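Local coordinates for protein N-acetylneuraminic acid (Sialic acid) synthetase (Leptospira borgpetersenii serovar Hardjo-bovis, PDB 6NCS) that probably makes sialic acid or its 9-phosphate as a member of the NeuB family, and binds a manganese ion, at residues A51-N56 and K250-L255. Numbering follows the deposited sequence.
Sequences ADAKAN and KELAKL
Ala-53 presses its methyl group against helix 249-266 at the consecutive residues Leu-252 and Ala-253. Its CB lies 3.8 Å from the backbone N of Ala-253 and 3.9 Å from the CB of the same residue. The methyl thus sits between Ala-253 CB and the branch of Leu-252, whose CG and CD2 both lie 4.0 Å from Ala-53 CB. With such short side chains the two backbones come very near: the CA atoms of Ala-53 and Ala-253 are 4.3 Å apart. Leu-252 has its CG anti to the backbone N (chi1 -179°), a setting that carries CD2 along the 51-56 segment far enough to meet Ala-55 CB as well, at 4.1 Å. A Schellman motif, with Lys-54 at positive phi (73°), closes helix 40-52 and turns the chain between the two alanines, both of which meet Leu-252. In the TIM barrel of the NeuB family this turn leads into strand 57-62, and the contact thus joins the first helix-to-strand connection to the helix that follows strand 227-231, the last of the barrel. Leu-252 also packs on Ala-30 of strand 27-33 and on Tyr-232, just beyond the manganese ligand His-231; its side chain is about 13 Å from the metal itself. No direct hydrogen bond spans the two segments. Instead, a water donates to Ala-53 O at 2.6 Å and to Ala-253 O at 3.1 Å, bridging two backbone carbonyls that could not bond to each other.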
loop_
_atom_site.group_PDB
_atom_site.type_symbol
_atom_site.label_atom_id
_atom_site.label_comp_id
_atom_site.label_asym_id
_atom_site.label_seq_id
_atom_site.Cartn_x
_atom_site.Cartn_y
_atom_site.Cartn_z
ATOM N N ALA A 51 -5.285 -22.359 13.887
ATOM C CA ALA A 51 -4.801 -21.815 15.148
ATOM C C ALA A 51 -3.287 -21.915 15.221
ATOM O O ALA A 51 -2.616 -20.981 15.676
ATOM C CB ALA A 51 -5.469 -22.536 16.322
ATOM N N ASP A 52 -2.728 -23.026 14.735
ATOM C CA ASP A 52 -1.278 -23.175 14.713
ATOM C C ASP A 52 -0.612 -22.139 13.812
ATOM O O ASP A 52 0.520 -21.720 14.089
ATOM C CB ASP A 52 -0.913 -24.592 14.272
ATOM C CG ASP A 52 0.580 -24.802 14.165
ATOM O OD1 ASP A 52 1.252 -24.862 15.219
ATOM O OD2 ASP A 52 1.082 -24.908 13.025
ATOM N N ALA A 53 -1.286 -21.719 12.734
ATOM C CA ALA A 53 -0.773 -20.691 11.830
ATOM C C ALA A 53 -0.897 -19.286 12.405
ATOM O O ALA A 53 -0.329 -18.347 11.826
ATOM C CB ALA A 53 -1.503 -20.749 10.487
ATOM N N LYS A 54 -1.616 -19.147 13.524
ATOM C CA LYS A 54 -1.823 -17.898 14.267
ATOM C C LYS A 54 -2.768 -16.938 13.538
ATOM O O LYS A 54 -2.692 -15.717 13.726
ATOM C CB LYS A 54 -0.502 -17.196 14.605
ATOM C CG LYS A 54 0.548 -18.077 15.311
ATOM C CD LYS A 54 -0.004 -18.706 16.572
ATOM C CE LYS A 54 0.995 -19.675 17.181
ATOM N NZ LYS A 54 0.329 -20.592 18.148
ATOM N N ALA A 55 -3.685 -17.470 12.733
ATOM C CA ALA A 55 -4.808 -16.668 12.267
ATOM C C ALA A 55 -5.647 -16.209 13.451
ATOM O O ALA A 55 -5.749 -16.902 14.470
ATOM C CB ALA A 55 -5.687 -17.481 11.302
ATOM N N ASN A 56 -6.257 -15.025 13.321
ATOM C CA ASN A 56 -7.069 -14.523 14.431
ATOM C C ASN A 56 -8.410 -15.226 14.516
ATOM O O ASN A 56 -8.957 -15.399 15.617
ATOM C CB ASN A 56 -7.305 -13.016 14.302
ATOM C CG ASN A 56 -6.023 -12.227 14.297
ATOM O OD1 ASN A 56 -5.466 -11.929 13.242
ATOM N ND2 ASN A 56 -5.544 -11.870 15.485
ATOM N N LYS A 250 0.719 -23.569 5.776
ATOM C CA LYS A 250 2.001 -22.871 5.761
ATOM C C LYS A 250 1.895 -21.524 5.049
ATOM O O LYS A 250 2.575 -20.562 5.434
ATOM C CB LYS A 250 3.071 -23.750 5.106
ATOM N N GLU A 251 1.043 -21.429 4.025
ATOM C CA GLU A 251 0.837 -20.153 3.349
ATOM C C GLU A 251 0.035 -19.189 4.217
ATOM O O GLU A 251 0.316 -17.984 4.240
ATOM C CB GLU A 251 0.168 -20.396 1.997
ATOM C CG GLU A 251 0.964 -21.393 1.136
ATOM C CD GLU A 251 0.153 -22.011 0.014
ATOM O OE1 GLU A 251 -1.093 -22.002 0.094
ATOM O OE2 GLU A 251 0.769 -22.511 -0.954
ATOM N N LEU A 252 -0.965 -19.699 4.945
ATOM C CA LEU A 252 -1.672 -18.867 5.916
ATOM C C LEU A 252 -0.716 -18.328 6.975
ATOM O O LEU A 252 -0.815 -17.162 7.379
ATOM C CB LEU A 252 -2.800 -19.673 6.568
ATOM C CG LEU A 252 -3.694 -18.975 7.599
ATOM C CD1 LEU A 252 -4.406 -17.773 7.016
ATOM C CD2 LEU A 252 -4.706 -19.967 8.186
ATOM N N ALA A 253 0.193 -19.173 7.462
ATOM C CA ALA A 253 1.152 -18.720 8.465
ATOM C C ALA A 253 2.056 -17.635 7.897
ATOM O O ALA A 253 2.401 -16.674 8.593
ATOM C CB ALA A 253 1.982 -19.898 8.968
ATOM N N LYS A 254 2.459 -17.780 6.634
ATOM C CA LYS A 254 3.255 -16.738 5.992
ATOM C C LYS A 254 2.450 -15.458 5.808
ATOM O O LYS A 254 2.993 -14.355 5.955
ATOM C CB LYS A 254 3.785 -17.247 4.648
ATOM C CG LYS A 254 4.721 -16.312 3.931
ATOM C CD LYS A 254 6.009 -16.158 4.723
ATOM C CE LYS A 254 7.229 -16.279 3.834
ATOM N NZ LYS A 254 8.472 -16.274 4.654
ATOM N N LEU A 255 1.155 -15.579 5.484
ATOM C CA LEU A 255 0.298 -14.397 5.406
ATOM C C LEU A 255 0.293 -13.654 6.728
ATOM O O LEU A 255 0.398 -12.423 6.760
ATOM C CB LEU A 255 -1.129 -14.798 5.017
ATOM C CG LEU A 255 -2.199 -13.702 4.969
ATOM C CD1 LEU A 255 -1.875 -12.608 3.934
ATOM C CD2 LEU A 255 -3.557 -14.339 4.665
HETATM O O HOH W 1 2.009 -17.343 11.576
#